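Local coordinates for protein alpha-amylase (Eisenia fetida, PDB 6M4K) that probably hydrolyses internal alpha-1,4-glucosidic linkages of starch-like polysaccharides, as a calcium- and chloride-dependent TIM-barrel enzyme of glycoside hydrolase family 13, at residues Phe23-Thr28 and Cys384-Arg389; Cys34-Asp39 and Glu390-Val395; Ala278-Phe283 and Thr329-Ala334; Asn267-Asn272 and Ala322-Ile327. All coordinates share one frame; numbering follows the deposited sequence.

In the fold
The four contacts join helices and loops round the TIM barrel, away from the calcium site. Interactions 1 and 2 share helix 27-39, and their centres are about 11 Å apart. R387 O packs 3.2 Å from Y392 CE2 between them. Interactions 3 and 4 share helix 322-334, and their centres are also about 11 Å apart. L280 CG meets V268 CG1 at 4.0 Å there. Helix 389-401 joins the two pairs. M394 CB packs on L333 CD1 at 3.7 Å, linking interactions 2 and 3, and E390 OE2 makes a 3.2 Å salt bridge to K326 NZ, linking interactions 2 and 4. Interactions 1 and 3 do not touch, with nearest atoms about 7 Å apart.

Interaction 1 (Phe23-Thr28 and Cys384-Arg389); sequences FEWKWT and CEHRWR. With SO4 (sulfate ion), chain G.
W25 turns its CG anti to the carbonyl carbon (chi1 -73°), which sends the six-membered half of the indole toward C384 and H386. H386 has CG between its own backbone N and carbonyl carbon (chi1 67°), and its imidazole approaches the indole from the opposite direction. The two rings meet obliquely, with planes at 64°. W25 CZ2 lies 3.8 Å from H386 CE1, at the edge of the imidazole and near its plane. The same CZ2 is 3.8 Å from C384 SG, which sits at the rim of the indole. One water closes the other end of the contact. It accepts a bond from W25 NE1 at 3.2 Å and another from C384 N at 3.1 Å, and it lies in the indole plane. The imidazole is held at both nitrogens, NE2 by E33 and ND1 by S344, which fixes its rotation. R387 CG packs over one of its faces, and the R387 guanidinium also pairs with E33. Farther along 23-28, K26 NZ binds O3 of a sulfate ion at 2.8 Å, an ion probably taken from the crystallisation liquor, and also pairs with D374. C384 is disulfide-bonded to C377. This is a cysteine sulfur-aromatic contact, made in a TIM barrel where the segment between strand 19-22 and helix 27-39 meets the segment leading into helix 389-401.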
# COMPACT_ATOMS: atom_id res chain seq x y z
N PHE A 23 3.64 7.44 3.70
CA PHE A 23 4.36 6.82 4.81
C PHE A 23 5.11 7.88 5.62
O PHE A 23 5.95 8.61 5.08
CB PHE A 23 5.33 5.80 4.20
CG PHE A 23 6.24 5.12 5.18
CD1 PHE A 23 5.76 4.44 6.28
CD2 PHE A 23 7.62 5.10 4.94
CE1 PHE A 23 6.62 3.77 7.16
CE2 PHE A 23 8.48 4.43 5.81
CZ PHE A 23 7.99 3.78 6.91
N GLU A 24 4.78 7.98 6.90
CA GLU A 24 5.39 8.92 7.85
C GLU A 24 5.11 10.39 7.53
O GLU A 24 5.72 11.27 8.15
CB GLU A 24 6.89 8.68 8.06
CG GLU A 24 7.23 7.41 8.83
CD GLU A 24 7.21 7.59 10.34
OE1 GLU A 24 6.73 8.64 10.85
OE2 GLU A 24 7.69 6.68 11.04
N TRP A 25 4.19 10.69 6.62
CA TRP A 25 3.81 12.08 6.43
C TRP A 25 3.07 12.61 7.66
O TRP A 25 2.25 11.90 8.28
CB TRP A 25 2.90 12.24 5.21
CG TRP A 25 3.60 12.11 3.88
CD1 TRP A 25 4.58 11.21 3.52
CD2 TRP A 25 3.35 12.91 2.71
NE1 TRP A 25 4.94 11.40 2.21
CE2 TRP A 25 4.21 12.45 1.69
CE3 TRP A 25 2.48 13.97 2.43
CZ2 TRP A 25 4.23 13.01 0.42
CZ3 TRP A 25 2.51 14.53 1.16
CH2 TRP A 25 3.36 14.05 0.18
N LYS A 26 3.33 13.87 7.99
CA LYS A 26 2.59 14.57 9.04
C LYS A 26 1.17 14.89 8.59
O LYS A 26 0.88 15.03 7.39
CB LYS A 26 3.28 15.89 9.41
CG LYS A 26 4.62 15.73 10.12
CD LYS A 26 5.18 17.08 10.57
CE LYS A 26 5.52 17.96 9.39
NZ LYS A 26 6.33 19.14 9.85
N TRP A 27 0.28 15.02 9.57
CA TRP A 27 -1.12 15.30 9.26
C TRP A 27 -1.29 16.61 8.50
O TRP A 27 -2.11 16.70 7.58
CB TRP A 27 -1.98 15.30 10.52
CG TRP A 27 -1.85 14.09 11.40
CD1 TRP A 27 -1.98 14.07 12.75
CD2 TRP A 27 -1.61 12.72 11.01
NE1 TRP A 27 -1.82 12.80 13.23
CE2 TRP A 27 -1.59 11.95 12.19
CE3 TRP A 27 -1.36 12.08 9.79
CZ2 TRP A 27 -1.35 10.57 12.18
CZ3 TRP A 27 -1.13 10.71 9.78
CH2 TRP A 27 -1.13 9.98 10.97
N THR A 28 -0.52 17.64 8.87
CA THR A 28 -0.65 18.90 8.15
C THR A 28 -0.26 18.76 6.69
O THR A 28 -0.86 19.41 5.82
CB THR A 28 0.19 19.98 8.81
OG1 THR A 28 1.54 19.52 8.94
CG2 THR A 28 -0.39 20.35 10.17
N CYS A 384 7.96 10.91 -3.17
CA CYS A 384 6.67 11.30 -3.74
C CYS A 384 6.34 10.56 -5.04
O CYS A 384 5.98 11.17 -6.04
CB CYS A 384 6.59 12.81 -3.95
SG CYS A 384 6.69 13.76 -2.43
N GLU A 385 6.45 9.23 -5.01
CA GLU A 385 6.15 8.42 -6.19
C GLU A 385 4.77 8.74 -6.77
O GLU A 385 4.58 8.68 -7.99
CB GLU A 385 6.18 6.92 -5.84
CG GLU A 385 7.55 6.36 -5.49
CD GLU A 385 7.85 6.35 -4.01
OE1 GLU A 385 7.60 7.37 -3.33
OE2 GLU A 385 8.33 5.32 -3.52
N HIS A 386 3.80 9.03 -5.91
CA HIS A 386 2.44 9.29 -6.39
C HIS A 386 2.36 10.56 -7.23
O HIS A 386 1.41 10.73 -7.99
CB HIS A 386 1.48 9.37 -5.21
CG HIS A 386 1.71 10.55 -4.33
ND1 HIS A 386 2.78 10.64 -3.47
CD2 HIS A 386 1.02 11.70 -4.20
CE1 HIS A 386 2.73 11.80 -2.84
NE2 HIS A 386 1.68 12.46 -3.27
N ARG A 387 3.35 11.45 -7.09
CA ARG A 387 3.47 12.66 -7.90
C ARG A 387 4.35 12.49 -9.14
O ARG A 387 4.53 13.46 -9.88
CB ARG A 387 3.99 13.83 -7.07
CG ARG A 387 3.03 14.39 -6.03
CD ARG A 387 3.31 15.87 -5.84
NE ARG A 387 2.52 16.50 -4.79
CZ ARG A 387 2.36 17.81 -4.70
NH1 ARG A 387 2.93 18.60 -5.61
NH2 ARG A 387 1.63 18.34 -3.73
N TRP A 388 4.92 11.31 -9.38
CA TRP A 388 5.65 11.10 -10.62
C TRP A 388 4.67 11.06 -11.77
O TRP A 388 3.62 10.40 -11.69
CB TRP A 388 6.40 9.77 -10.58
CG TRP A 388 7.50 9.64 -9.56
CD1 TRP A 388 7.85 10.54 -8.60
CD2 TRP A 388 8.39 8.53 -9.42
NE1 TRP A 388 8.92 10.06 -7.86
CE2 TRP A 388 9.27 8.83 -8.35
CE3 TRP A 388 8.54 7.32 -10.10
CZ2 TRP A 388 10.27 7.95 -7.95
CZ3 TRP A 388 9.53 6.45 -9.70
CH2 TRP A 388 10.39 6.77 -8.63
N ARG A 389 5.01 11.73 -12.88
CA ARG A 389 4.10 11.77 -14.02
C ARG A 389 3.75 10.37 -14.51
O ARG A 389 2.60 10.10 -14.89
CB ARG A 389 4.70 12.61 -15.16
CG ARG A 389 3.78 12.74 -16.39
CD ARG A 389 4.52 13.38 -17.57
NE ARG A 389 5.56 12.46 -18.01
CZ ARG A 389 6.85 12.57 -17.73
NH1 ARG A 389 7.31 13.62 -17.05
NH2 ARG A 389 7.68 11.62 -18.15
S SO4 G . 3.47 20.46 11.99
O1 SO4 G . 3.09 19.38 12.89
O2 SO4 G . 2.94 20.13 10.67
O3 SO4 G . 4.92 20.53 11.89
O4 SO4 G . 2.91 21.72 12.47
O HOH W 1 6.76 10.70 -0.37

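Interaction 2 (Cys34-Asp39 and Glu390-Val395); sequences CQWLAD and EMYNMV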
# COMPACT_ATOMS: atom_id res chain seq x y z
N CYS A 34 -4.22 16.45 0.10
CA CYS A 34 -5.52 15.99 -0.37
C CYS A 34 -6.03 16.80 -1.56
O CYS A 34 -6.71 16.24 -2.42
CB CYS A 34 -6.52 15.91 0.78
SG CYS A 34 -6.24 14.42 1.76
N GLN A 35 -5.68 18.09 -1.65
CA GLN A 35 -6.08 18.87 -2.81
C GLN A 35 -5.42 18.34 -4.07
O GLN A 35 -6.07 18.15 -5.11
CB GLN A 35 -5.75 20.35 -2.62
CG GLN A 35 -6.25 21.23 -3.76
CD GLN A 35 -7.76 21.21 -3.87
OE1 GLN A 35 -8.45 21.83 -3.07
NE2 GLN A 35 -8.28 20.50 -4.86
N TRP A 36 -4.10 18.11 -4.01
CA TRP A 36 -3.38 17.55 -5.15
C TRP A 36 -3.93 16.17 -5.51
O TRP A 36 -4.15 15.87 -6.70
CB TRP A 36 -1.88 17.47 -4.82
CG TRP A 36 -1.04 17.15 -6.03
CD1 TRP A 36 -0.37 18.04 -6.83
CD2 TRP A 36 -0.81 15.85 -6.60
NE1 TRP A 36 0.26 17.37 -7.85
CE2 TRP A 36 0.01 16.03 -7.74
CE3 TRP A 36 -1.21 14.56 -6.25
CZ2 TRP A 36 0.42 14.96 -8.54
CZ3 TRP A 36 -0.80 13.49 -7.04
CH2 TRP A 36 0.01 13.70 -8.18
N LEU A 37 -4.16 15.33 -4.51
CA LEU A 37 -4.69 14.00 -4.74
C LEU A 37 -6.07 14.05 -5.40
O LEU A 37 -6.34 13.28 -6.32
CB LEU A 37 -4.75 13.23 -3.44
CG LEU A 37 -3.38 12.87 -2.88
CD1 LEU A 37 -3.49 12.49 -1.40
CD2 LEU A 37 -2.76 11.72 -3.66
N ALA A 38 -6.95 14.93 -4.91
CA ALA A 38 -8.26 15.08 -5.53
C ALA A 38 -8.14 15.52 -6.99
O ALA A 38 -8.81 14.98 -7.87
CB ALA A 38 -9.12 16.06 -4.73
N ASP A 39 -7.27 16.51 -7.25
CA ASP A 39 -7.10 17.01 -8.61
C ASP A 39 -6.60 15.92 -9.56
O ASP A 39 -6.84 16.00 -10.77
CB ASP A 39 -6.12 18.18 -8.63
CG ASP A 39 -6.67 19.43 -7.96
OD1 ASP A 39 -7.89 19.50 -7.71
OD2 ASP A 39 -5.87 20.35 -7.69
N GLU A 390 4.74 9.47 -14.54
CA GLU A 390 4.47 8.12 -15.02
C GLU A 390 3.44 7.43 -14.15
O GLU A 390 2.64 6.63 -14.65
CB GLU A 390 5.77 7.32 -15.06
CG GLU A 390 6.86 7.91 -15.98
CD GLU A 390 7.81 8.89 -15.29
OE1 GLU A 390 7.47 9.47 -14.24
OE2 GLU A 390 8.93 9.07 -15.81
N MET A 391 3.41 7.76 -12.85
CA MET A 391 2.41 7.19 -11.95
C MET A 391 1.07 7.88 -12.10
O MET A 391 0.05 7.23 -12.34
CB MET A 391 2.88 7.31 -10.50
CG MET A 391 3.65 6.12 -10.01
SD MET A 391 5.11 5.80 -11.02
CE MET A 391 5.99 4.63 -9.98
N TYR A 392 1.03 9.21 -11.94
CA TYR A 392 -0.29 9.84 -11.94
C TYR A 392 -0.96 9.79 -13.30
O TYR A 392 -2.19 9.71 -13.36
CB TYR A 392 -0.28 11.24 -11.30
CG TYR A 392 0.45 12.35 -12.03
CD1 TYR A 392 -0.03 12.88 -13.22
CD2 TYR A 392 1.60 12.91 -11.48
CE1 TYR A 392 0.63 13.91 -13.86
CE2 TYR A 392 2.25 13.96 -12.10
CZ TYR A 392 1.78 14.44 -13.30
OH TYR A 392 2.45 15.48 -13.92
N ASN A 393 -0.20 9.79 -14.40
CA ASN A 393 -0.84 9.64 -15.70
C ASN A 393 -1.33 8.22 -15.92
O ASN A 393 -2.30 8.01 -16.65
CB ASN A 393 0.08 10.12 -16.82
CG ASN A 393 -0.09 11.59 -17.11
OD1 ASN A 393 -0.87 12.28 -16.44
ND2 ASN A 393 0.64 12.10 -18.10
N MET A 394 -0.68 7.23 -15.30
CA MET A 394 -1.22 5.88 -15.34
C MET A 394 -2.39 5.69 -14.38
O MET A 394 -3.22 4.81 -14.62
CB MET A 394 -0.13 4.83 -15.12
CG MET A 394 0.79 4.64 -16.33
SD MET A 394 -0.08 4.27 -17.87
CE MET A 394 -0.99 2.79 -17.41
N VAL A 395 -2.48 6.49 -13.32
CA VAL A 395 -3.70 6.52 -12.53
C VAL A 395 -4.85 7.06 -13.36
O VAL A 395 -5.96 6.51 -13.35
CB VAL A 395 -3.48 7.30 -11.23
CG1 VAL A 395 -4.81 7.63 -10.52
CG2 VAL A 395 -2.53 6.54 -10.32
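W36 and Y392 form an offset edge-to-face pair between two helices of the TIM barrel. Helix 27-39 follows the first barrel strand, 19-22, and helix 389-401 follows the last, 339-344, so the pair spans the place where the barrel closes. W36 has its CG anti to the backbone N (chi1 -169°). This carries the indole off the side of its helix, and the six-membered ring arrives edge first. Y392 has chi1 68°, which puts CG between the backbone N and the carbonyl carbon, a crowded position for an aromatic side chain in a helix. Its ring thereby presents a face to the indole. The side chains cross at about a right angle. The ring planes stand at 76°, and the centroids are 5.7 Å apart. The offset moves the touch to one side of the phenol ring, at CD2 and CE2. Other groups help to hold the indole. H40 stacks on W36 and also meets Y392 edge-to-face, while R387 makes a cation-pi contact with W36. On the exposed side of helix 27-39, Q35 NE2 reaches D39 OD1 in a weak bond of 3.0 Å. At the centre of the contact W36 CH2 touches Y392 CD2 at 3.7 Å and Y392 CB at 4.0 Å, while W36 CZ2 lies 4.1 Å from Y392 CE2.

Interaction 3 (Ala278-Phe283 and Thr329-Ala334); sequences ANLVNF and TAFELA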
# COMPACT_ATOMS: atom_id res chain seq x y z
N ALA A 278 6.05 -11.71 -21.25
CA ALA A 278 4.96 -12.36 -21.96
C ALA A 278 4.14 -13.28 -21.06
O ALA A 278 2.98 -13.55 -21.38
CB ALA A 278 5.51 -13.15 -23.16
N ASN A 279 4.72 -13.75 -19.96
CA ASN A 279 3.99 -14.62 -19.04
C ASN A 279 2.85 -13.91 -18.32
O ASN A 279 2.01 -14.59 -17.71
CB ASN A 279 4.94 -15.21 -17.99
CG ASN A 279 5.93 -16.18 -18.60
OD1 ASN A 279 5.68 -16.75 -19.66
ND2 ASN A 279 7.06 -16.38 -17.92
N LEU A 280 2.79 -12.58 -18.37
CA LEU A 280 1.73 -11.83 -17.70
C LEU A 280 0.38 -11.94 -18.40
O LEU A 280 -0.59 -11.35 -17.91
CB LEU A 280 2.13 -10.36 -17.56
CG LEU A 280 3.35 -10.10 -16.68
CD1 LEU A 280 3.72 -8.62 -16.68
CD2 LEU A 280 3.12 -10.60 -15.25
N VAL A 281 0.30 -12.66 -19.52
CA VAL A 281 -0.94 -12.78 -20.28
C VAL A 281 -2.12 -13.19 -19.39
O VAL A 281 -3.25 -12.77 -19.63
CB VAL A 281 -0.73 -13.74 -21.48
CG1 VAL A 281 -0.38 -15.15 -21.00
CG2 VAL A 281 -1.95 -13.77 -22.39
N ASN A 282 -1.87 -13.99 -18.36
CA ASN A 282 -2.91 -14.47 -17.46
C ASN A 282 -2.67 -14.01 -16.02
O ASN A 282 -3.12 -14.67 -15.07
CB ASN A 282 -3.01 -15.99 -17.51
CG ASN A 282 -1.77 -16.67 -16.94
OD1 ASN A 282 -0.67 -16.09 -16.92
ND2 ASN A 282 -1.95 -17.89 -16.45
N PHE A 283 -1.98 -12.89 -15.84
CA PHE A 283 -1.63 -12.46 -14.50
C PHE A 283 -2.88 -12.20 -13.65
O PHE A 283 -3.87 -11.64 -14.12
CB PHE A 283 -0.79 -11.19 -14.54
CG PHE A 283 -0.39 -10.73 -13.18
CD1 PHE A 283 0.55 -11.43 -12.45
CD2 PHE A 283 -1.00 -9.63 -12.59
CE1 PHE A 283 0.90 -11.04 -11.16
CE2 PHE A 283 -0.65 -9.23 -11.31
CZ PHE A 283 0.30 -9.94 -10.60
N THR A 329 4.68 -0.69 -12.04
CA THR A 329 3.52 0.08 -11.59
C THR A 329 2.59 0.39 -12.75
O THR A 329 1.36 0.32 -12.61
CB THR A 329 3.98 1.37 -10.88
OG1 THR A 329 4.82 1.04 -9.77
CG2 THR A 329 2.77 2.16 -10.38
N ALA A 330 3.14 0.73 -13.92
CA ALA A 330 2.30 0.99 -15.07
C ALA A 330 1.49 -0.24 -15.45
O ALA A 330 0.29 -0.14 -15.73
CB ALA A 330 3.15 1.45 -16.26
N PHE A 331 2.13 -1.41 -15.48
CA PHE A 331 1.38 -2.63 -15.73
C PHE A 331 0.27 -2.82 -14.71
O PHE A 331 -0.88 -3.09 -15.08
CB PHE A 331 2.30 -3.86 -15.74
CG PHE A 331 1.54 -5.13 -15.93
CD1 PHE A 331 1.13 -5.52 -17.20
CD2 PHE A 331 1.15 -5.90 -14.84
CE1 PHE A 331 0.39 -6.67 -17.38
CE2 PHE A 331 0.39 -7.05 -15.02
CZ PHE A 331 0.02 -7.43 -16.29
N GLU A 332 0.59 -2.69 -13.43
CA GLU A 332 -0.39 -2.91 -12.37
C GLU A 332 -1.59 -1.98 -12.52
O GLU A 332 -2.74 -2.39 -12.29
CB GLU A 332 0.30 -2.72 -11.02
CG GLU A 332 -0.60 -2.47 -9.85
CD GLU A 332 0.20 -2.06 -8.65
OE1 GLU A 332 0.52 -2.93 -7.85
OE2 GLU A 332 0.55 -0.85 -8.56
N LEU A 333 -1.35 -0.73 -12.92
CA LEU A 333 -2.41 0.27 -13.05
C LEU A 333 -3.22 0.06 -14.32
O LEU A 333 -4.41 0.38 -14.34
CB LEU A 333 -1.80 1.67 -13.04
CG LEU A 333 -1.41 2.16 -11.64
CD1 LEU A 333 -0.52 3.38 -11.74
CD2 LEU A 333 -2.66 2.49 -10.83
N ALA A 334 -2.60 -0.45 -15.38
CA ALA A 334 -3.32 -0.69 -16.62
C ALA A 334 -4.11 -1.99 -16.60
O ALA A 334 -5.06 -2.13 -17.38
CB ALA A 334 -2.33 -0.75 -17.79
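F331 is met by L280 on one face and by F283 at its edge. L280 CD1 stands 3.8 Å from the centroid of the F331 ring, only 7° off the normal, so this is a CH-pi contact over the ring centre. L280 CB adds a touch of 3.8 Å to F331 CZ at the rim. The F283 contact is different in kind. F331 turns its edge to the face of F283 in an offset edge-to-face pair, with planes at 71° and centroids 5.9 Å apart. The closest atoms are F331 CE2 and F283 CD2, at 3.8 Å. With its CG anti to the backbone N (chi1 177°), F331 extends from its helix into the angle between the two partners. Losing the ring to an alanine here would probably leave L280 CD1 without its aromatic face and open a gap beside F283. In the next shell W335 stacks on F331 and also donates from NE1 to F283 O. F283 meets W287 edge-to-face and lies against H261. The backbone bond F283 N to L280 O, 2.9 Å, ties the two partner residues to each other. All three touching residues are buried. L265 of helix 259-270 packs against all three. The contact thus joins the segment before strand 295-297 to helix 322-334, whose other sides face strand 339-344 and helix 389-401.

Interaction 4 (Asn267-Asn272 and Ala322-Ile327); sequences NVVRKN and ANMYKI. With SO4 (sulfate ion), chain F.
R270 meets M324 through its aliphatic CG, 4.1 Å from M324 SD, while its flat guanidinium group is bonded beyond the contact, NH2 to I316 O. The flat amides of N267 and N272 join edge to edge. N272 ND2 donates to N267 OD1 at 2.8 Å with a nearly straight N-H...O angle of 172°, and the bond lies close to both amide planes. Across the helices the side chains meet through apolar atoms, without hydrogen bonds. V269 CG1 touches M324 CB at 3.8 Å and also lies 3.6 Å from the backbone M324 O. It reaches I327 CG2 at 4.1 Å. Chi1 (-72°) and an extended chi2 bring M324 SD up to R270; the bend at chi3 turns CE toward a sulfate oxygen. An alanine here would keep the CB touch to V269, but R270 would probably lose its sulfur neighbour. The sulfate, probably from the crystallisation liquor, is held by backbone N-H groups at the start of helix 322-334. N323 N binds O3 at 3.0 Å and M324 N binds O1 at 2.9 Å, consistent with helix N-termini attracting anions. Helix 259-270 ends in a Schellman motif, with K271 at positive phi and N272 N bonded back to N267 O. The contact is helix-to-helix packing in the outer layer of a TIM barrel, between the helices that follow strands 255-257 and 295-297.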
# COMPACT_ATOMS: atom_id res chain seq x y z
N ASN A 267 9.73 -10.12 -9.87
CA ASN A 267 10.52 -11.14 -10.56
C ASN A 267 10.38 -11.02 -12.08
O ASN A 267 11.36 -11.19 -12.81
CB ASN A 267 10.12 -12.53 -10.07
CG ASN A 267 10.77 -12.89 -8.76
OD1 ASN A 267 11.88 -12.43 -8.46
ND2 ASN A 267 10.10 -13.71 -7.96
N VAL A 268 9.16 -10.76 -12.57
CA VAL A 268 8.95 -10.71 -14.01
C VAL A 268 9.68 -9.52 -14.62
O VAL A 268 10.42 -9.67 -15.60
CB VAL A 268 7.44 -10.69 -14.35
CG1 VAL A 268 7.25 -10.36 -15.82
CG2 VAL A 268 6.81 -12.04 -14.02
N VAL A 269 9.49 -8.32 -14.06
CA VAL A 269 10.10 -7.13 -14.65
C VAL A 269 11.61 -7.18 -14.52
O VAL A 269 12.34 -6.69 -15.41
CB VAL A 269 9.47 -5.85 -14.07
CG1 VAL A 269 10.20 -4.61 -14.55
CG2 VAL A 269 8.00 -5.78 -14.46
N ARG A 270 12.12 -7.77 -13.45
CA ARG A 270 13.56 -7.95 -13.30
C ARG A 270 14.11 -9.06 -14.18
O ARG A 270 15.34 -9.18 -14.30
CB ARG A 270 13.89 -8.31 -11.86
CG ARG A 270 13.75 -7.17 -10.86
CD ARG A 270 13.90 -7.70 -9.46
NE ARG A 270 13.93 -6.66 -8.45
CZ ARG A 270 15.03 -6.02 -8.07
NH1 ARG A 270 16.21 -6.31 -8.63
NH2 ARG A 270 14.97 -5.09 -7.12
N LYS A 271 13.24 -9.89 -14.76
CA LYS A 271 13.66 -11.06 -15.54
C LYS A 271 14.45 -12.05 -14.69
O LYS A 271 15.36 -12.71 -15.20
CB LYS A 271 14.44 -10.68 -16.80
CG LYS A 271 13.73 -9.71 -17.69
CD LYS A 271 14.67 -9.27 -18.78
CE LYS A 271 14.35 -7.87 -19.17
NZ LYS A 271 15.33 -7.28 -20.13
N ASN A 272 14.13 -12.13 -13.41
CA ASN A 272 14.82 -13.06 -12.52
C ASN A 272 14.56 -14.49 -12.97
O ASN A 272 13.44 -14.85 -13.34
CB ASN A 272 14.32 -12.88 -11.08
CG ASN A 272 14.94 -11.69 -10.38
OD1 ASN A 272 15.95 -11.15 -10.83
ND2 ASN A 272 14.35 -11.28 -9.27
N ALA A 322 14.21 2.74 -10.20
CA ALA A 322 13.08 3.57 -10.61
C ALA A 322 12.53 3.18 -11.97
O ALA A 322 11.30 3.18 -12.17
CB ALA A 322 13.49 5.05 -10.60
N ASN A 323 13.39 2.85 -12.94
CA ASN A 323 12.89 2.56 -14.28
C ASN A 323 12.04 1.30 -14.28
O ASN A 323 10.94 1.28 -14.83
CB ASN A 323 14.05 2.44 -15.27
CG ASN A 323 13.59 2.59 -16.70
OD1 ASN A 323 12.90 3.55 -17.05
ND2 ASN A 323 13.96 1.63 -17.54
N MET A 324 12.55 0.23 -13.67
CA MET A 324 11.78 -1.00 -13.57
C MET A 324 10.54 -0.82 -12.70
O MET A 324 9.49 -1.40 -12.99
CB MET A 324 12.66 -2.10 -12.98
CG MET A 324 13.74 -2.59 -13.94
SD MET A 324 14.59 -4.05 -13.32
CE MET A 324 15.50 -3.33 -11.98
N TYR A 325 10.66 -0.05 -11.63
CA TYR A 325 9.52 0.21 -10.75
C TYR A 325 8.38 0.88 -11.50
O TYR A 325 7.21 0.56 -11.29
CB TYR A 325 10.01 1.13 -9.65
CG TYR A 325 9.07 1.40 -8.49
CD1 TYR A 325 8.69 0.39 -7.62
CD2 TYR A 325 8.65 2.69 -8.22
CE1 TYR A 325 7.88 0.66 -6.52
CE2 TYR A 325 7.85 2.97 -7.13
CZ TYR A 325 7.46 1.95 -6.29
OH TYR A 325 6.69 2.27 -5.20
N LYS A 326 8.70 1.82 -12.39
CA LYS A 326 7.66 2.47 -13.17
C LYS A 326 7.02 1.50 -14.15
O LYS A 326 5.82 1.59 -14.41
CB LYS A 326 8.23 3.68 -13.91
CG LYS A 326 8.53 4.86 -13.01
CD LYS A 326 9.09 6.02 -13.80
CE LYS A 326 10.55 5.80 -14.13
NZ LYS A 326 11.11 6.99 -14.83
N ILE A 327 7.81 0.59 -14.73
CA ILE A 327 7.24 -0.41 -15.62
C ILE A 327 6.24 -1.29 -14.87
O ILE A 327 5.12 -1.53 -15.33
CB ILE A 327 8.35 -1.25 -16.28
CG1 ILE A 327 9.17 -0.38 -17.23
CG2 ILE A 327 7.74 -2.43 -17.02
CD1 ILE A 327 10.44 -1.06 -17.73
S SO4 F . 16.62 0.77 -12.84
O1 SO4 F . 15.33 0.08 -12.76
O2 SO4 F . 17.31 0.31 -14.04
O3 SO4 F . 16.37 2.21 -12.90
O4 SO4 F . 17.42 0.47 -11.65